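2,3-bisphosphoglycerate-independent phosphoglycerate mutase (Pyrococcus horikoshii, PDB 2ZKT) probably interconverts 2-phosphoglycerate and 3-phosphoglycerate in glycolysis, as a metal-dependent phosphoglycerate mutase that needs no 2,3-bisphosphoglycerate. Local coordinates at residues 93-98 against 163-168; 43-48 against 368-373. All blocks are in the same frame, centred on the assembly; numbering follows the deposited sequence.

Overall arrangement
Contact 1 (93-98 with 163-168) and contact 2 (43-48 with 368-373) lie on opposite sides of the chain's centre, about 43 Å between their centres. Each uses the start of a strand, but in different sheets. Contact 1 joins neighbouring strands of the four-stranded antiparallel sheet and is mostly buried, held by a ladder of backbone hydrogen bonds, with several acidic side chains gathered where the strands give way to loops. Contact 2 is partly buried at the start of strand 45-50, next to the edge strand of the large mixed sheet, where a loop following strand 361-366 arrives; two bonds involving side chains, one backbone bond and a calcium ion take the place of strand pairing.

Contact 1: 93-98 against 163-168; sequences KDDLAF and VGDNDP
The Phe98 ring turns one edge to Gly164, whose carbonyl O lies near the ring plane, 3.4 Å from Phe98 CD1; Phe98 CG stands anti to the carbonyl carbon, beside the backbone N (chi1 -52°), bringing that edge there. The Asn166 amide approaches the same ring obliquely, ND2 3.6 Å from Phe98 CE1, the planes 69° apart. Leu192 of helix 186-203 touches both. The carboxylates of Asp95 and Asp167 stand nearly perpendicular, Asp95 OD1 3.2 Å from Asp167 OD2. Asp165 adds a third acid, so proton affinity is probably raised here; Ser92 N donates to Asp95 OD2. Asp94 lies alongside the Pro168 ring, its CG 3.7 Å from Pro168 CB; the shorter approach of OD2 is doubtful. A glycine in place of Asp94 would remove the CG contact and would probably leave that flank of Pro168 without its neighbour, the ring freer to shift. Four backbone hydrogen bonds tie the strands: Leu96 and Asn166 exchange two, that from Leu96 N to Asn166 O 3.0 Å long and almost straight, and Phe98 and Gly164 two more. Ala97 and Asp165 form the non-hydrogen-bonded pair between them. This antiparallel ladder joins the two central strands of a four-stranded sheet flanked by helices.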
ATOM      1  N   LYS B  93     -13.802 -42.758   1.040  1.00 63.03           N
ATOM      2  CA  LYS B  93     -13.956 -42.290   2.422  1.00 62.92           C
ATOM      3  C   LYS B  93     -13.418 -43.253   3.485  1.00 61.42           C
ATOM      4  O   LYS B  93     -13.461 -42.951   4.677  1.00 61.86           O
ATOM      5  CB  LYS B  93     -15.431 -41.970   2.717  1.00 63.66           C
ATOM      6  CG  LYS B  93     -15.949 -40.736   1.979  1.00 65.69           C
ATOM      7  CD  LYS B  93     -17.380 -40.399   2.381  1.00 65.48           C
ATOM      8  CE  LYS B  93     -17.852 -39.121   1.696  1.00 69.50           C
ATOM      9  NZ  LYS B  93     -17.751 -39.227   0.212  1.00 71.35           N
ATOM     10  N   ASP B  94     -12.902 -44.407   3.064  1.00 59.91           N
ATOM     11  CA  ASP B  94     -12.355 -45.356   4.026  1.00 59.07           C
ATOM     12  C   ASP B  94     -10.823 -45.389   3.988  1.00 57.54           C
ATOM     13  O   ASP B  94     -10.200 -46.164   4.721  1.00 57.00           O
ATOM     14  CB  ASP B  94     -12.931 -46.755   3.773  1.00 59.77           C
ATOM     15  CG  ASP B  94     -12.572 -47.293   2.401  1.00 61.39           C
ATOM     16  OD1 ASP B  94     -12.298 -46.475   1.495  1.00 64.78           O
ATOM     17  OD2 ASP B  94     -12.577 -48.535   2.231  1.00 69.17           O
ATOM     18  N   ASP B  95     -10.219 -44.537   3.147  1.00 55.90           N
ATOM     19  CA  ASP B  95      -8.751 -44.471   3.026  1.00 56.29           C
ATOM     20  C   ASP B  95      -8.082 -43.544   4.054  1.00 54.33           C
ATOM     21  O   ASP B  95      -8.696 -42.593   4.549  1.00 55.29           O
ATOM     22  CB  ASP B  95      -8.336 -44.005   1.618  1.00 56.64           C
ATOM     23  CG  ASP B  95      -8.702 -45.006   0.532  1.00 59.73           C
ATOM     24  OD1 ASP B  95      -8.443 -46.207   0.739  1.00 62.58           O
ATOM     25  OD2 ASP B  95      -9.234 -44.596  -0.530  1.00 61.54           O
ATOM     26  N   LEU B  96      -6.815 -43.836   4.359  1.00 51.51           N
ATOM     27  CA  LEU B  96      -6.022 -43.042   5.296  1.00 48.97           C
ATOM     28  C   LEU B  96      -4.803 -42.473   4.537  1.00 48.35           C
ATOM     29  O   LEU B  96      -4.050 -43.226   3.910  1.00 46.72           O
ATOM     30  CB  LEU B  96      -5.550 -43.913   6.469  1.00 48.13           C
ATOM     31  CG  LEU B  96      -4.813 -43.167   7.598  1.00 50.02           C
ATOM     32  CD1 LEU B  96      -5.708 -42.067   8.173  1.00 50.52           C
ATOM     33  CD2 LEU B  96      -4.415 -44.159   8.694  1.00 49.40           C
ATOM     34  N   ALA B  97      -4.621 -41.147   4.591  1.00 48.38           N
ATOM     35  CA  ALA B  97      -3.518 -40.486   3.885  1.00 47.94           C
ATOM     36  C   ALA B  97      -2.553 -39.767   4.824  1.00 48.41           C
ATOM     37  O   ALA B  97      -2.921 -39.370   5.931  1.00 48.15           O
ATOM     38  CB  ALA B  97      -4.070 -39.513   2.867  1.00 45.90           C
ATOM     39  N   PHE B  98      -1.309 -39.597   4.371  1.00 49.22           N
ATOM     40  CA  PHE B  98      -0.274 -38.950   5.176  1.00 47.46           C
ATOM     41  C   PHE B  98       0.579 -38.005   4.337  1.00 48.47           C
ATOM     42  O   PHE B  98       0.692 -38.166   3.116  1.00 48.71           O
ATOM     43  CB  PHE B  98       0.684 -39.994   5.758  1.00 47.58           C
ATOM     44  CG  PHE B  98       0.011 -41.120   6.493  1.00 49.25           C
ATOM     45  CD1 PHE B  98      -0.561 -42.188   5.791  1.00 45.13           C
ATOM     46  CD2 PHE B  98      -0.009 -41.143   7.896  1.00 49.66           C
ATOM     47  CE1 PHE B  98      -1.139 -43.265   6.471  1.00 45.60           C
ATOM     48  CE2 PHE B  98      -0.586 -42.217   8.587  1.00 52.02           C
ATOM     49  CZ  PHE B  98      -1.152 -43.283   7.870  1.00 46.05           C
ATOM     50  N   VAL B 163       3.186 -37.813  -0.729  1.00 58.94           N
ATOM     51  CA  VAL B 163       1.922 -38.260  -0.119  1.00 58.60           C
ATOM     52  C   VAL B 163       1.770 -39.795  -0.079  1.00 57.19           C
ATOM     53  O   VAL B 163       1.940 -40.474  -1.100  1.00 56.79           O
ATOM     54  CB  VAL B 163       0.696 -37.688  -0.871  1.00 58.55           C
ATOM     55  CG1 VAL B 163      -0.582 -38.178  -0.207  1.00 61.18           C
ATOM     56  CG2 VAL B 163       0.739 -36.164  -0.870  1.00 57.32           C
ATOM     57  N   GLY B 164       1.437 -40.327   1.103  1.00 57.42           N
ATOM     58  CA  GLY B 164       1.248 -41.768   1.290  1.00 58.09           C
ATOM     59  C   GLY B 164      -0.217 -42.092   1.588  1.00 59.07           C
ATOM     60  O   GLY B 164      -0.819 -41.529   2.508  1.00 58.80           O
ATOM     61  N   ASP B 165      -0.789 -43.015   0.820  1.00 60.14           N
ATOM     62  CA  ASP B 165      -2.183 -43.397   1.031  1.00 61.00           C
ATOM     63  C   ASP B 165      -2.368 -44.902   1.286  1.00 60.60           C
ATOM     64  O   ASP B 165      -2.112 -45.722   0.402  1.00 60.35           O
ATOM     65  CB  ASP B 165      -3.027 -42.981  -0.179  1.00 61.65           C
ATOM     66  CG  ASP B 165      -4.493 -43.303   0.008  1.00 65.33           C
ATOM     67  OD1 ASP B 165      -5.114 -42.717   0.927  1.00 72.92           O
ATOM     68  OD2 ASP B 165      -5.023 -44.147  -0.749  1.00 73.23           O
ATOM     69  N   ASN B 166      -2.791 -45.252   2.501  1.00 61.17           N
ATOM     70  CA  ASN B 166      -3.128 -46.606   2.944  1.00 63.19           C
ATOM     71  C   ASN B 166      -4.617 -46.924   2.725  1.00 64.00           C
ATOM     72  O   ASN B 166      -5.511 -46.243   3.207  1.00 62.72           O
ATOM     73  CB  ASN B 166      -2.781 -46.728   4.430  1.00 63.07           C
ATOM     74  CG  ASN B 166      -1.288 -46.894   4.579  1.00 65.71           C
ATOM     75  OD1 ASN B 166      -0.552 -47.061   3.607  1.00 66.22           O
ATOM     76  ND2 ASN B 166      -0.834 -46.842   5.845  1.00 66.11           N
ATOM     77  N   ASP B 167      -4.876 -47.998   1.944  1.00 65.48           N
ATOM     78  CA  ASP B 167      -6.251 -48.306   1.540  1.00 66.62           C
ATOM     79  C   ASP B 167      -7.097 -48.945   2.660  1.00 67.32           C
ATOM     80  O   ASP B 167      -6.610 -49.512   3.624  1.00 66.79           O
ATOM     81  CB  ASP B 167      -6.197 -49.218   0.310  1.00 67.16           C
ATOM     82  CG  ASP B 167      -5.995 -48.369  -0.942  1.00 68.73           C
ATOM     83  OD1 ASP B 167      -4.835 -48.114  -1.279  1.00 72.69           O
ATOM     84  OD2 ASP B 167      -6.984 -47.973  -1.558  1.00 69.24           O
ATOM     85  N   PRO B 168      -8.420 -48.906   2.455  1.00 68.99           N
ATOM     86  CA  PRO B 168      -9.445 -48.940   3.499  1.00 68.86           C
ATOM     87  C   PRO B 168      -8.945 -49.049   4.960  1.00 68.46           C
ATOM     88  O   PRO B 168      -9.298 -49.963   5.705  1.00 69.33           O
ATOM     89  CB  PRO B 168     -10.338 -50.110   3.100  1.00 70.45           C
ATOM     90  CG  PRO B 168     -10.296 -50.169   1.557  1.00 70.15           C
ATOM     91  CD  PRO B 168      -9.132 -49.116   1.207  1.00 70.29           C
TER

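Contact 2: 43-48 against 368-373; sequences IGILGQ and GGVRTD. With CA (calcium ion), chain F.
A calcium site marks the junction where helix 35-43 gives way to strand 45-50, and the loop 368-373 supplies two of its ligands. The ion is bound by Thr372 OG1 at 2.7 Å and, through the backbone, by Asp373 O at 2.5 Å; the carbonyl O of Glu42 and three waters complete the ligands. The Thr372 hydroxyl stands anti to its own backbone nitrogen (chi1 179°), which places OG1 within reach of both calcium and the first residue beyond the helix: it donates to Gly44 O at 2.7 Å. The same carbonyl also accepts a longer bond from Asp373 N, at 3.2 Å, so two donors of the loop converge on Gly44 O, both tilted from its plane. Asp373 works in the other direction. With CG between its backbone N and carbonyl carbon (chi1 59°), the carboxylate reaches the strand, where Leu46 N meets Asp373 OD2 at 2.8 Å, nearly straight, on the syn side but 33° out of the carboxylate plane. Gly387 N also donates to OD2, while Thr375 OG1 bonds to OD1, fixing the rotation of the group. The calcium-bound water 1 donates to Asp373 OD1 at 2.6 Å. Next to these polar groups, Ile45 CG2 meets Val370 CG1 at 3.8 Å, the two side chains crossing at a slant and both touching Ile365 of strand 361-366. Neutral oxygens make up the calcium's first shell, and the Asp373 carboxylate acts from the second shell through water 1; the ion is likely to polarise the Thr372 hydroxyl and strengthen its donation to Gly44 O.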
ATOM      1  N   ILE B  43     -17.465   1.226   0.818  1.00 42.31           N
ATOM      2  CA  ILE B  43     -18.896   1.046   0.530  1.00 41.03           C
ATOM      3  C   ILE B  43     -19.439  -0.232   1.193  1.00 40.63           C
ATOM      4  O   ILE B  43     -20.645  -0.512   1.149  1.00 38.18           O
ATOM      5  CB  ILE B  43     -19.184   0.998  -1.015  1.00 41.33           C
ATOM      6  CG1 ILE B  43     -18.151   0.119  -1.732  1.00 40.81           C
ATOM      7  CG2 ILE B  43     -19.124   2.401  -1.599  1.00 42.51           C
ATOM      8  CD1 ILE B  43     -18.389  -1.354  -1.613  1.00 48.80           C
ATOM      9  N   GLY B  44     -18.538  -0.996   1.816  1.00 42.03           N
ATOM     10  CA  GLY B  44     -18.948  -2.226   2.482  1.00 41.27           C
ATOM     11  C   GLY B  44     -18.996  -2.148   4.004  1.00 41.09           C
ATOM     12  O   GLY B  44     -19.204  -1.079   4.602  1.00 40.30           O
ATOM     13  N   ILE B  45     -18.781  -3.299   4.636  1.00 40.60           N
ATOM     14  CA  ILE B  45     -18.799  -3.408   6.078  1.00 37.41           C
ATOM     15  C   ILE B  45     -17.587  -4.245   6.466  1.00 38.88           C
ATOM     16  O   ILE B  45     -17.204  -5.169   5.738  1.00 38.35           O
ATOM     17  CB  ILE B  45     -20.128  -4.078   6.536  1.00 38.38           C
ATOM     18  CG1 ILE B  45     -20.293  -3.975   8.053  1.00 37.44           C
ATOM     19  CG2 ILE B  45     -20.181  -5.542   6.086  1.00 37.80           C
ATOM     20  CD1 ILE B  45     -21.661  -4.484   8.541  1.00 32.51           C
ATOM     21  N   LEU B  46     -16.983  -3.923   7.608  1.00 37.62           N
ATOM     22  CA  LEU B  46     -15.802  -4.636   8.095  1.00 38.62           C
ATOM     23  C   LEU B  46     -16.022  -5.396   9.410  1.00 37.72           C
ATOM     24  O   LEU B  46     -16.945  -5.106  10.182  1.00 37.77           O
ATOM     25  CB  LEU B  46     -14.650  -3.641   8.290  1.00 39.95           C
ATOM     26  CG  LEU B  46     -13.553  -3.500   7.213  1.00 41.93           C
ATOM     27  CD1 LEU B  46     -14.148  -3.311   5.840  1.00 36.86           C
ATOM     28  CD2 LEU B  46     -12.652  -2.317   7.591  1.00 38.72           C
ATOM     29  N   GLY B  47     -15.139  -6.363   9.665  1.00 38.19           N
ATOM     30  CA  GLY B  47     -15.202  -7.139  10.894  1.00 36.47           C
ATOM     31  C   GLY B  47     -13.894  -7.898  11.129  1.00 37.04           C
ATOM     32  O   GLY B  47     -12.964  -7.826  10.325  1.00 35.20           O
ATOM     33  N   GLN B  48     -13.833  -8.627  12.247  1.00 37.49           N
ATOM     34  CA  GLN B  48     -12.666  -9.429  12.600  1.00 38.54           C
ATOM     35  C   GLN B  48     -13.182 -10.846  12.751  1.00 37.44           C
ATOM     36  O   GLN B  48     -14.254 -11.066  13.336  1.00 38.83           O
ATOM     37  CB  GLN B  48     -12.073  -9.019  13.955  1.00 39.22           C
ATOM     38  CG  GLN B  48     -11.790  -7.562  14.148  1.00 40.58           C
ATOM     39  CD  GLN B  48     -11.103  -7.294  15.485  1.00 42.68           C
ATOM     40  OE1 GLN B  48      -9.885  -7.461  15.607  1.00 51.45           O
ATOM     41  NE2 GLN B  48     -11.882  -6.891  16.496  1.00 38.66           N
ATOM     42  N   GLY B 368     -24.440  -6.138  -3.056  1.00 44.09           N
ATOM     43  CA  GLY B 368     -25.862  -5.940  -2.825  1.00 44.51           C
ATOM     44  C   GLY B 368     -26.288  -6.474  -1.469  1.00 45.86           C
ATOM     45  O   GLY B 368     -25.836  -7.543  -1.047  1.00 47.65           O
ATOM     46  N   GLY B 369     -27.141  -5.716  -0.776  1.00 44.74           N
ATOM     47  CA  GLY B 369     -27.635  -6.139   0.525  1.00 43.76           C
ATOM     48  C   GLY B 369     -26.858  -5.644   1.737  1.00 43.70           C
ATOM     49  O   GLY B 369     -27.406  -5.577   2.843  1.00 44.48           O
ATOM     50  N   VAL B 370     -25.591  -5.284   1.541  1.00 42.89           N
ATOM     51  CA  VAL B 370     -24.763  -4.840   2.660  1.00 41.58           C
ATOM     52  C   VAL B 370     -25.159  -3.493   3.275  1.00 42.16           C
ATOM     53  O   VAL B 370     -25.424  -2.526   2.558  1.00 42.37           O
ATOM     54  CB  VAL B 370     -23.267  -4.759   2.232  1.00 42.40           C
ATOM     55  CG1 VAL B 370     -22.427  -4.111   3.347  1.00 42.40           C
ATOM     56  CG2 VAL B 370     -22.738  -6.159   1.900  1.00 43.42           C
ATOM     57  N   ARG B 371     -25.214  -3.445   4.607  1.00 41.91           N
ATOM     58  CA  ARG B 371     -25.504  -2.203   5.336  1.00 42.14           C
ATOM     59  C   ARG B 371     -24.091  -1.663   5.603  1.00 42.28           C
ATOM     60  O   ARG B 371     -23.431  -2.085   6.555  1.00 42.85           O
ATOM     61  CB  ARG B 371     -26.226  -2.517   6.665  1.00 41.90           C
ATOM     62  CG  ARG B 371     -27.320  -3.567   6.504  1.00 46.89           C
ATOM     63  CD  ARG B 371     -28.392  -3.583   7.600  1.00 44.52           C
ATOM     64  NE  ARG B 371     -28.017  -4.382   8.764  1.00 43.89           N
ATOM     65  CZ  ARG B 371     -28.874  -5.056   9.544  1.00 43.02           C
ATOM     66  NH1 ARG B 371     -30.184  -5.052   9.308  1.00 38.72           N
ATOM     67  NH2 ARG B 371     -28.411  -5.735  10.587  1.00 43.78           N
ATOM     68  N   THR B 372     -23.606  -0.763   4.749  1.00 40.07           N
ATOM     69  CA  THR B 372     -22.245  -0.233   4.905  1.00 42.06           C
ATOM     70  C   THR B 372     -22.015   0.538   6.209  1.00 41.68           C
ATOM     71  O   THR B 372     -22.815   1.398   6.571  1.00 41.48           O
ATOM     72  CB  THR B 372     -21.840   0.656   3.681  1.00 40.76           C
ATOM     73  OG1 THR B 372     -20.510   1.166   3.875  1.00 49.83           O
ATOM     74  CG2 THR B 372     -22.781   1.822   3.511  1.00 40.59           C
ATOM     75  N   ASP B 373     -20.931   0.204   6.924  1.00 41.75           N
ATOM     76  CA  ASP B 373     -20.590   0.881   8.180  1.00 41.99           C
ATOM     77  C   ASP B 373     -19.735   2.104   7.808  1.00 44.61           C
ATOM     78  O   ASP B 373     -19.563   2.388   6.629  1.00 46.09           O
ATOM     79  CB  ASP B 373     -19.843  -0.085   9.146  1.00 38.58           C
ATOM     80  CG  ASP B 373     -18.527  -0.668   8.552  1.00 39.54           C
ATOM     81  OD1 ASP B 373     -17.936  -0.060   7.610  1.00 38.13           O
ATOM     82  OD2 ASP B 373     -18.080  -1.742   9.049  1.00 37.94           O
TER
HETATM   83 CA    CA F 413     -19.162   3.409   4.419  1.00 46.42          CA
HETATM   84  O   HOH W   1     -17.738   1.050   5.270  1.00 39.78           O
HETATM   85  O   HOH W   2     -19.947   4.615   2.814  1.00 75.62           O
HETATM   86  O   HOH W   3     -17.170   4.391   4.929  1.00102.35           O